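Local coordinates for protein saframycin Mx1 synthetase B (Legionella pneumophila subsp. pneumophila, PDB 3KXW) that belongs to the ANL superfamily of AMP-binding enzymes, is also named fatty acid AMP ligase, and holds 5'-O-[(S)-(dodecanoyloxy)(hydroxy)phosphoryl]adenosine in a pocket, at residues Asp472-Leu486 / Leu521-Leu535. Sequence-based numbering, arbitrary orientation.
Sequences DIEFSLMHSPLHHVL and LFNEIFELVYENHQL
Ser476 and His533 meet where helix 469-479 packs across helix 515-533 in the smaller, C-terminal domain of the ANL fold; the axes of 472-479 and 521-533 make 123° between their N-to-C directions. Ser476 OG lies at the edge of the imidazole, 2.7 Å from His533 NE2 in a hydrogen bond that either could donate. Asn532 ND2 donates a nearly straight bond to Ser476 OG (2.9 Å, 175°), the oxygen lying in the amide plane of Asn532. A small hydroxyl suits this buried spot, since two bonds grip it; with OG anti to its own carbonyl carbon (chi1 -75°), it faces both partners. Ile473 supplies the apolar side: its CG1 sits over one face of the His533 ring as a CH-pi contact, 4.2 Å from the centroid, while CG2 meets Val529 CG2. Further along, Leu528 turns its CD2 methyl against Leu477 CD2 (3.9 Å). Beyond the turn, Leu482 sets its CD2 methyl against Glu524 CB (3.7 Å), using the glutamate's aliphatic root. Branched aliphatic residues thus fill the seam, and Ser476 adds directional bonds beside it: the NE2 bond, with Ile473 CG1 over one face, probably limits the imidazole's rotation, while Asn532 holds the hydroxyl.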
ATOM      1  N   ASP A 472       1.806  17.901  10.056  1.00 19.31           N
ATOM      2  CA  ASP A 472       2.424  17.838   8.741  1.00 19.50           C
ATOM      3  C   ASP A 472       1.414  17.984   7.611  1.00 19.25           C
ATOM      4  O   ASP A 472       1.730  18.540   6.563  1.00 17.71           O
ATOM      5  CB  ASP A 472       3.273  16.575   8.582  1.00 21.90           C
ATOM      6  CG  ASP A 472       4.529  16.606   9.437  1.00 23.09           C
ATOM      7  OD1 ASP A 472       4.919  17.693   9.914  1.00 23.37           O
ATOM      8  OD2 ASP A 472       5.149  15.539   9.617  1.00 23.73           O
ATOM      9  N   ILE A 473       0.199  17.489   7.832  1.00 17.54           N
ATOM     10  CA  ILE A 473      -0.893  17.638   6.867  1.00 17.04           C
ATOM     11  C   ILE A 473      -1.281  19.111   6.782  1.00 17.36           C
ATOM     12  O   ILE A 473      -1.506  19.635   5.700  1.00 15.96           O
ATOM     13  CB  ILE A 473      -2.116  16.817   7.273  1.00 18.66           C
ATOM     14  CG1 ILE A 473      -1.853  15.314   7.130  1.00 19.26           C
ATOM     15  CG2 ILE A 473      -3.338  17.222   6.458  1.00 15.32           C
ATOM     16  CD1 ILE A 473      -2.936  14.455   7.781  1.00 17.11           C
ATOM     17  N   GLU A 474      -1.344  19.782   7.924  1.00 16.25           N
ATOM     18  CA  GLU A 474      -1.665  21.207   7.941  1.00 18.54           C
ATOM     19  C   GLU A 474      -0.615  21.999   7.161  1.00 18.34           C
ATOM     20  O   GLU A 474      -0.951  22.911   6.396  1.00 19.56           O
ATOM     21  CB  GLU A 474      -1.813  21.699   9.393  1.00 17.12           C
ATOM     22  CG  GLU A 474      -3.008  21.062  10.087  1.00 18.30           C
ATOM     23  CD  GLU A 474      -2.990  21.203  11.613  1.00 18.39           C
ATOM     24  OE1 GLU A 474      -2.054  21.835  12.144  1.00 21.06           O
ATOM     25  OE2 GLU A 474      -3.915  20.685  12.266  1.00 17.37           O
ATOM     26  N   PHE A 475       0.650  21.632   7.340  1.00 17.73           N
ATOM     27  CA  PHE A 475       1.753  22.258   6.608  1.00 19.29           C
ATOM     28  C   PHE A 475       1.578  22.116   5.101  1.00 20.20           C
ATOM     29  O   PHE A 475       1.753  23.091   4.351  1.00 20.02           O
ATOM     30  CB  PHE A 475       3.100  21.663   7.013  1.00 22.88           C
ATOM     31  CG  PHE A 475       4.273  22.294   6.306  1.00 24.49           C
ATOM     32  CD1 PHE A 475       4.936  23.366   6.870  1.00 25.72           C
ATOM     33  CD2 PHE A 475       4.701  21.812   5.073  1.00 23.05           C
ATOM     34  CE1 PHE A 475       6.016  23.956   6.222  1.00 27.15           C
ATOM     35  CE2 PHE A 475       5.777  22.402   4.413  1.00 27.46           C
ATOM     36  CZ  PHE A 475       6.434  23.479   5.000  1.00 25.65           C
ATOM     37  N   SER A 476       1.264  20.895   4.663  1.00 18.11           N
ATOM     38  CA  SER A 476       1.034  20.610   3.256  1.00 17.69           C
ATOM     39  C   SER A 476      -0.046  21.520   2.668  1.00 18.18           C
ATOM     40  O   SER A 476       0.151  22.124   1.611  1.00 17.24           O
ATOM     41  CB  SER A 476       0.675  19.126   3.045  1.00 17.88           C
ATOM     42  OG  SER A 476       1.831  18.299   3.172  1.00 18.36           O
ATOM     43  N   LEU A 477      -1.175  21.623   3.365  1.00 17.04           N
ATOM     44  CA  LEU A 477      -2.293  22.447   2.900  1.00 17.70           C
ATOM     45  C   LEU A 477      -1.860  23.901   2.777  1.00 20.05           C
ATOM     46  O   LEU A 477      -2.145  24.581   1.776  1.00 20.12           O
ATOM     47  CB  LEU A 477      -3.484  22.331   3.875  1.00 18.02           C
ATOM     48  CG  LEU A 477      -4.193  20.975   3.857  1.00 19.85           C
ATOM     49  CD1 LEU A 477      -5.028  20.718   5.118  1.00 18.26           C
ATOM     50  CD2 LEU A 477      -5.076  20.904   2.631  1.00 20.03           C
HETATM   51  N   MSE A 478      -1.157  24.375   3.798  1.00 19.18           N
HETATM   52  CA  MSE A 478      -0.750  25.774   3.829  1.00 20.37           C
HETATM   53  C   MSE A 478       0.315  26.074   2.787  1.00 21.14           C
HETATM   54  O   MSE A 478       0.444  27.211   2.336  1.00 21.49           O
HETATM   55  CB  MSE A 478      -0.292  26.161   5.233  1.00 20.12           C
HETATM   56  CG  MSE A 478      -1.437  26.112   6.247  1.00 20.48           C
HETATM   57 SE   MSE A 478      -2.938  27.379   5.862  1.00 35.50          SE
HETATM   58  CE  MSE A 478      -4.069  26.282   4.670  1.00 21.29           C
ATOM     59  N   HIS A 479       1.055  25.051   2.382  1.00 20.48           N
ATOM     60  CA  HIS A 479       2.139  25.260   1.420  1.00 21.45           C
ATOM     61  C   HIS A 479       1.820  24.854  -0.016  1.00 22.90           C
ATOM     62  O   HIS A 479       2.662  24.951  -0.921  1.00 24.03           O
ATOM     63  CB  HIS A 479       3.422  24.638   1.943  1.00 23.92           C
ATOM     64  CG  HIS A 479       3.918  25.309   3.191  1.00 26.91           C
ATOM     65  ND1 HIS A 479       4.997  26.170   3.198  1.00 29.75           N
ATOM     66  CD2 HIS A 479       3.438  25.298   4.459  1.00 25.87           C
ATOM     67  CE1 HIS A 479       5.186  26.626   4.424  1.00 30.46           C
ATOM     68  NE2 HIS A 479       4.250  26.117   5.207  1.00 30.46           N
ATOM     69  N   SER A 480       0.589  24.418  -0.238  1.00 21.67           N
ATOM     70  CA  SER A 480       0.153  24.058  -1.579  1.00 19.69           C
ATOM     71  C   SER A 480      -0.604  25.244  -2.140  1.00 21.55           C
ATOM     72  O   SER A 480      -0.972  26.150  -1.393  1.00 21.44           O
ATOM     73  CB  SER A 480      -0.786  22.866  -1.525  1.00 22.32           C
ATOM     74  OG  SER A 480      -2.027  23.273  -0.992  1.00 23.16           O
ATOM     75  N   PRO A 481      -0.837  25.240  -3.457  1.00 22.78           N
ATOM     76  CA  PRO A 481      -1.568  26.333  -4.122  1.00 23.48           C
ATOM     77  C   PRO A 481      -3.001  26.435  -3.609  1.00 22.36           C
ATOM     78  O   PRO A 481      -3.657  27.468  -3.776  1.00 21.40           O
ATOM     79  CB  PRO A 481      -1.566  25.920  -5.601  1.00 25.22           C
ATOM     80  CG  PRO A 481      -0.349  25.037  -5.729  1.00 24.75           C
ATOM     81  CD  PRO A 481      -0.239  24.298  -4.419  1.00 21.78           C
ATOM     82  N   LEU A 482      -3.484  25.373  -2.978  1.00 20.34           N
ATOM     83  CA  LEU A 482      -4.826  25.403  -2.412  1.00 21.59           C
ATOM     84  C   LEU A 482      -4.973  26.513  -1.376  1.00 18.16           C
ATOM     85  O   LEU A 482      -6.055  27.021  -1.176  1.00 18.60           O
ATOM     86  CB  LEU A 482      -5.170  24.060  -1.763  1.00 24.02           C
ATOM     87  CG  LEU A 482      -5.548  22.898  -2.686  1.00 26.44           C
ATOM     88  CD1 LEU A 482      -4.561  22.724  -3.827  1.00 31.03           C
ATOM     89  CD2 LEU A 482      -5.701  21.611  -1.882  1.00 22.60           C
ATOM     90  N   HIS A 483      -3.897  26.883  -0.696  1.00 19.57           N
ATOM     91  CA  HIS A 483      -4.039  27.867   0.374  1.00 20.18           C
ATOM     92  C   HIS A 483      -4.597  29.197  -0.134  1.00 21.64           C
ATOM     93  O   HIS A 483      -5.147  29.979   0.646  1.00 18.36           O
ATOM     94  CB  HIS A 483      -2.725  28.070   1.140  1.00 21.23           C
ATOM     95  CG  HIS A 483      -1.811  29.072   0.507  1.00 22.97           C
ATOM     96  ND1 HIS A 483      -0.931  28.746  -0.502  1.00 22.69           N
ATOM     97  CD2 HIS A 483      -1.650  30.400   0.733  1.00 22.95           C
ATOM     98  CE1 HIS A 483      -0.264  29.825  -0.869  1.00 24.41           C
ATOM     99  NE2 HIS A 483      -0.688  30.844  -0.143  1.00 23.86           N
ATOM    100  N   HIS A 484      -4.470  29.452  -1.438  1.00 19.28           N
ATOM    101  CA  HIS A 484      -4.990  30.699  -1.999  1.00 21.09           C
ATOM    102  C   HIS A 484      -6.518  30.900  -1.903  1.00 20.45           C
ATOM    103  O   HIS A 484      -6.993  32.019  -2.049  1.00 20.69           O
ATOM    104  CB  HIS A 484      -4.507  30.887  -3.442  1.00 22.04           C
ATOM    105  CG  HIS A 484      -3.040  31.175  -3.553  1.00 23.72           C
ATOM    106  ND1 HIS A 484      -2.481  32.357  -3.118  1.00 25.50           N
ATOM    107  CD2 HIS A 484      -2.022  30.444  -4.063  1.00 26.25           C
ATOM    108  CE1 HIS A 484      -1.177  32.337  -3.347  1.00 27.28           C
ATOM    109  NE2 HIS A 484      -0.873  31.186  -3.916  1.00 27.20           N
ATOM    110  N   VAL A 485      -7.280  29.832  -1.652  1.00 17.96           N
ATOM    111  CA  VAL A 485      -8.727  29.960  -1.520  1.00 17.55           C
ATOM    112  C   VAL A 485      -9.152  29.674  -0.077  1.00 17.21           C
ATOM    113  O   VAL A 485     -10.336  29.647   0.228  1.00 17.74           O
ATOM    114  CB  VAL A 485      -9.513  29.028  -2.498  1.00 16.88           C
ATOM    115  CG1 VAL A 485      -9.052  29.235  -3.931  1.00 20.07           C
ATOM    116  CG2 VAL A 485      -9.373  27.527  -2.095  1.00 18.13           C
ATOM    117  N   LEU A 486      -8.175  29.472   0.801  1.00 16.94           N
ATOM    118  CA  LEU A 486      -8.468  29.096   2.183  1.00 16.20           C
ATOM    119  C   LEU A 486      -7.976  30.115   3.191  1.00 17.64           C
ATOM    120  O   LEU A 486      -7.162  30.995   2.874  1.00 17.72           O
ATOM    121  CB  LEU A 486      -7.779  27.772   2.535  1.00 16.93           C
ATOM    122  CG  LEU A 486      -7.996  26.583   1.611  1.00 17.10           C
ATOM    123  CD1 LEU A 486      -7.158  25.369   2.109  1.00 17.00           C
ATOM    124  CD2 LEU A 486      -9.468  26.273   1.516  1.00 16.86           C
ATOM    125  N   LEU A 521     -12.330  21.365  -4.833  1.00 18.04           N
ATOM    126  CA  LEU A 521     -11.507  21.600  -3.645  1.00 19.20           C
ATOM    127  C   LEU A 521     -11.343  20.328  -2.810  1.00 16.02           C
ATOM    128  O   LEU A 521     -10.228  20.001  -2.410  1.00 16.23           O
ATOM    129  CB  LEU A 521     -12.093  22.721  -2.778  1.00 17.11           C
ATOM    130  CG  LEU A 521     -11.404  22.976  -1.433  1.00 17.46           C
ATOM    131  CD1 LEU A 521      -9.884  23.199  -1.614  1.00 17.77           C
ATOM    132  CD2 LEU A 521     -12.046  24.166  -0.740  1.00 18.64           C
ATOM    133  N   PHE A 522     -12.453  19.636  -2.551  1.00 16.17           N
ATOM    134  CA  PHE A 522     -12.439  18.370  -1.801  1.00 18.62           C
ATOM    135  C   PHE A 522     -11.504  17.359  -2.465  1.00 17.68           C
ATOM    136  O   PHE A 522     -10.711  16.704  -1.799  1.00 16.89           O
ATOM    137  CB  PHE A 522     -13.839  17.738  -1.700  1.00 19.07           C
ATOM    138  CG  PHE A 522     -14.815  18.521  -0.861  1.00 17.93           C
ATOM    139  CD1 PHE A 522     -14.431  19.067   0.354  1.00 18.46           C
ATOM    140  CD2 PHE A 522     -16.130  18.689  -1.291  1.00 19.99           C
ATOM    141  CE1 PHE A 522     -15.344  19.794   1.112  1.00 19.78           C
ATOM    142  CE2 PHE A 522     -17.044  19.407  -0.546  1.00 19.56           C
ATOM    143  CZ  PHE A 522     -16.652  19.970   0.646  1.00 19.13           C
ATOM    144  N   ASN A 523     -11.613  17.228  -3.781  1.00 18.41           N
ATOM    145  CA  ASN A 523     -10.731  16.327  -4.520  1.00 20.01           C
ATOM    146  C   ASN A 523      -9.255  16.722  -4.454  1.00 18.66           C
ATOM    147  O   ASN A 523      -8.383  15.863  -4.336  1.00 18.30           O
ATOM    148  CB  ASN A 523     -11.213  16.173  -5.968  1.00 23.96           C
ATOM    149  CG  ASN A 523     -12.612  15.592  -6.047  1.00 21.41           C
ATOM    150  OD1 ASN A 523     -13.016  14.830  -5.176  1.00 24.37           O
ATOM    151  ND2 ASN A 523     -13.363  15.957  -7.086  1.00 23.05           N
ATOM    152  N   GLU A 524      -8.979  18.024  -4.510  1.00 19.33           N
ATOM    153  CA  GLU A 524      -7.605  18.518  -4.434  1.00 19.47           C
ATOM    154  C   GLU A 524      -7.026  18.242  -3.069  1.00 17.51           C
ATOM    155  O   GLU A 524      -5.848  17.897  -2.933  1.00 18.07           O
ATOM    156  CB  GLU A 524      -7.552  20.027  -4.720  1.00 19.77           C
ATOM    157  CG  GLU A 524      -7.709  20.342  -6.191  1.00 25.85           C
ATOM    158  CD  GLU A 524      -8.063  21.796  -6.468  1.00 31.87           C
ATOM    159  OE1 GLU A 524      -8.441  22.525  -5.521  1.00 32.21           O
ATOM    160  OE2 GLU A 524      -7.986  22.203  -7.649  1.00 35.16           O
ATOM    161  N   ILE A 525      -7.852  18.403  -2.044  1.00 16.03           N
ATOM    162  CA  ILE A 525      -7.387  18.121  -0.708  1.00 17.10           C
ATOM    163  C   ILE A 525      -7.068  16.628  -0.580  1.00 16.91           C
ATOM    164  O   ILE A 525      -5.996  16.255  -0.115  1.00 16.73           O
ATOM    165  CB  ILE A 525      -8.407  18.550   0.334  1.00 15.54           C
ATOM    166  CG1 ILE A 525      -8.471  20.082   0.364  1.00 16.48           C
ATOM    167  CG2 ILE A 525      -7.994  18.006   1.690  1.00 17.31           C
ATOM    168  CD1 ILE A 525      -9.696  20.650   1.145  1.00 16.06           C
ATOM    169  N   PHE A 526      -7.986  15.778  -1.021  1.00 15.72           N
ATOM    170  CA  PHE A 526      -7.740  14.344  -0.937  1.00 15.83           C
ATOM    171  C   PHE A 526      -6.440  13.958  -1.642  1.00 17.26           C
ATOM    172  O   PHE A 526      -5.589  13.251  -1.076  1.00 16.63           O
ATOM    173  CB  PHE A 526      -8.930  13.520  -1.461  1.00 17.57           C
ATOM    174  CG  PHE A 526      -8.793  12.050  -1.166  1.00 17.99           C
ATOM    175  CD1 PHE A 526      -9.346  11.498  -0.021  1.00 16.69           C
ATOM    176  CD2 PHE A 526      -8.064  11.241  -2.012  1.00 18.36           C
ATOM    177  CE1 PHE A 526      -9.202  10.129   0.249  1.00 18.01           C
ATOM    178  CE2 PHE A 526      -7.898   9.887  -1.747  1.00 17.39           C
ATOM    179  CZ  PHE A 526      -8.471   9.336  -0.606  1.00 19.46           C
ATOM    180  N   GLU A 527      -6.264  14.443  -2.863  1.00 18.30           N
ATOM    181  CA  GLU A 527      -5.038  14.153  -3.625  1.00 20.39           C
ATOM    182  C   GLU A 527      -3.751  14.655  -2.952  1.00 21.04           C
ATOM    183  O   GLU A 527      -2.737  13.954  -2.890  1.00 20.36           O
ATOM    184  CB  GLU A 527      -5.165  14.708  -5.042  1.00 20.86           C
ATOM    185  CG  GLU A 527      -3.909  14.536  -5.889  1.00 24.46           C
ATOM    186  CD  GLU A 527      -4.003  15.292  -7.218  1.00 29.69           C
ATOM    187  OE1 GLU A 527      -5.020  15.126  -7.941  1.00 32.51           O
ATOM    188  OE2 GLU A 527      -3.079  16.071  -7.518  1.00 31.38           O
ATOM    189  N   LEU A 528      -3.801  15.864  -2.412  1.00 19.69           N
ATOM    190  CA  LEU A 528      -2.640  16.424  -1.731  1.00 17.04           C
ATOM    191  C   LEU A 528      -2.159  15.584  -0.571  1.00 17.87           C
ATOM    192  O   LEU A 528      -0.964  15.319  -0.445  1.00 20.34           O
ATOM    193  CB  LEU A 528      -2.942  17.845  -1.236  1.00 17.43           C
ATOM    194  CG  LEU A 528      -1.798  18.526  -0.490  1.00 20.15           C
ATOM    195  CD1 LEU A 528      -0.648  18.839  -1.450  1.00 20.71           C
ATOM    196  CD2 LEU A 528      -2.286  19.805   0.173  1.00 20.38           C
ATOM    197  N   VAL A 529      -3.079  15.181   0.304  1.00 16.77           N
ATOM    198  CA  VAL A 529      -2.699  14.424   1.485  1.00 18.73           C
ATOM    199  C   VAL A 529      -2.223  13.009   1.090  1.00 17.53           C
ATOM    200  O   VAL A 529      -1.280  12.466   1.663  1.00 18.32           O
ATOM    201  CB  VAL A 529      -3.883  14.352   2.475  1.00 17.53           C
ATOM    202  CG1 VAL A 529      -3.528  13.478   3.658  1.00 17.38           C
ATOM    203  CG2 VAL A 529      -4.267  15.780   2.920  1.00 17.83           C
ATOM    204  N   TYR A 530      -2.888  12.422   0.112  1.00 18.50           N
ATOM    205  CA  TYR A 530      -2.473  11.108  -0.380  1.00 17.77           C
ATOM    206  C   TYR A 530      -1.034  11.125  -0.905  1.00 20.02           C
ATOM    207  O   TYR A 530      -0.231  10.243  -0.569  1.00 22.77           O
ATOM    208  CB  TYR A 530      -3.417  10.621  -1.463  1.00 17.02           C
ATOM    209  CG  TYR A 530      -3.073   9.233  -1.946  1.00 18.54           C
ATOM    210  CD1 TYR A 530      -3.640   8.107  -1.366  1.00 18.98           C
ATOM    211  CD2 TYR A 530      -2.148   9.055  -2.977  1.00 19.82           C
ATOM    212  CE1 TYR A 530      -3.310   6.826  -1.819  1.00 20.29           C
ATOM    213  CE2 TYR A 530      -1.819   7.786  -3.437  1.00 20.88           C
ATOM    214  CZ  TYR A 530      -2.399   6.679  -2.861  1.00 21.99           C
ATOM    215  OH  TYR A 530      -2.051   5.424  -3.345  1.00 20.81           O
ATOM    216  N   GLU A 531      -0.717  12.135  -1.707  1.00 19.39           N
ATOM    217  CA  GLU A 531       0.617  12.288  -2.303  1.00 23.71           C
ATOM    218  C   GLU A 531       1.718  12.654  -1.311  1.00 24.91           C
ATOM    219  O   GLU A 531       2.805  12.081  -1.353  1.00 24.46           O
ATOM    220  CB  GLU A 531       0.554  13.298  -3.448  1.00 22.71           C
ATOM    221  CG  GLU A 531      -0.431  12.856  -4.514  1.00 27.17           C
ATOM    222  CD  GLU A 531       0.209  12.339  -5.802  1.00 34.29           C
ATOM    223  OE1 GLU A 531       0.569  13.197  -6.646  1.00 36.63           O
ATOM    224  OE2 GLU A 531       0.294  11.089  -6.010  1.00 38.42           O
ATOM    225  N   ASN A 532       1.427  13.596  -0.412  1.00 21.63           N
ATOM    226  CA  ASN A 532       2.414  14.073   0.546  1.00 21.45           C
ATOM    227  C   ASN A 532       2.601  13.176   1.761  1.00 22.95           C
ATOM    228  O   ASN A 532       3.669  13.186   2.371  1.00 23.71           O
ATOM    229  CB  ASN A 532       2.064  15.496   1.015  1.00 19.76           C
ATOM    230  CG  ASN A 532       2.296  16.555  -0.067  1.00 22.30           C
ATOM    231  OD1 ASN A 532       2.463  16.241  -1.250  1.00 20.90           O
ATOM    232  ND2 ASN A 532       2.299  17.824   0.343  1.00 22.23           N
ATOM    233  N   HIS A 533       1.576  12.406   2.122  1.00 21.67           N
ATOM    234  CA  HIS A 533       1.597  11.678   3.397  1.00 22.95           C
ATOM    235  C   HIS A 533       1.199  10.209   3.334  1.00 22.09           C
ATOM    236  O   HIS A 533       1.250   9.491   4.342  1.00 22.39           O
ATOM    237  CB  HIS A 533       0.733  12.416   4.422  1.00 20.47           C
ATOM    238  CG  HIS A 533       1.150  13.835   4.602  1.00 19.17           C
ATOM    239  ND1 HIS A 533       2.250  14.193   5.351  1.00 20.64           N
ATOM    240  CD2 HIS A 533       0.667  14.979   4.066  1.00 19.17           C
ATOM    241  CE1 HIS A 533       2.396  15.510   5.308  1.00 21.71           C
ATOM    242  NE2 HIS A 533       1.449  16.010   4.531  1.00 19.43           N
ATOM    243  N   GLN A 534       0.813   9.765   2.151  1.00 22.12           N
ATOM    244  CA  GLN A 534       0.320   8.396   1.985  1.00 23.67           C
ATOM    245  C   GLN A 534      -0.809   8.113   2.964  1.00 25.78           C
ATOM    246  O   GLN A 534      -0.871   7.030   3.550  1.00 24.06           O
ATOM    247  CB  GLN A 534       1.466   7.376   2.156  1.00 25.66           C
ATOM    248  CG  GLN A 534       2.501   7.399   1.027  1.00 27.10           C
ATOM    249  CD  GLN A 534       3.310   8.681   1.006  1.00 27.79           C
ATOM    250  OE1 GLN A 534       4.004   9.014   1.975  1.00 29.29           O
ATOM    251  NE2 GLN A 534       3.231   9.410  -0.100  1.00 26.97           N
ATOM    252  N   LEU A 535      -1.702   9.092   3.148  1.00 19.67           N
ATOM    253  CA  LEU A 535      -2.865   8.906   3.995  1.00 20.79           C
ATOM    254  C   LEU A 535      -4.128   9.266   3.215  1.00 18.78           C
ATOM    255  O   LEU A 535      -4.058  10.028   2.253  1.00 18.86           O
ATOM    256  CB  LEU A 535      -2.784   9.794   5.246  1.00 19.73           C
ATOM    257  CG  LEU A 535      -1.643   9.484   6.233  1.00 21.65           C
ATOM    258  CD1 LEU A 535      -1.473  10.636   7.195  1.00 21.37           C
ATOM    259  CD2 LEU A 535      -1.926   8.182   6.986  1.00 22.32           C
TER
HETATM  260  O   HOH W   1       2.177  21.033   0.070  1.00 23.93           O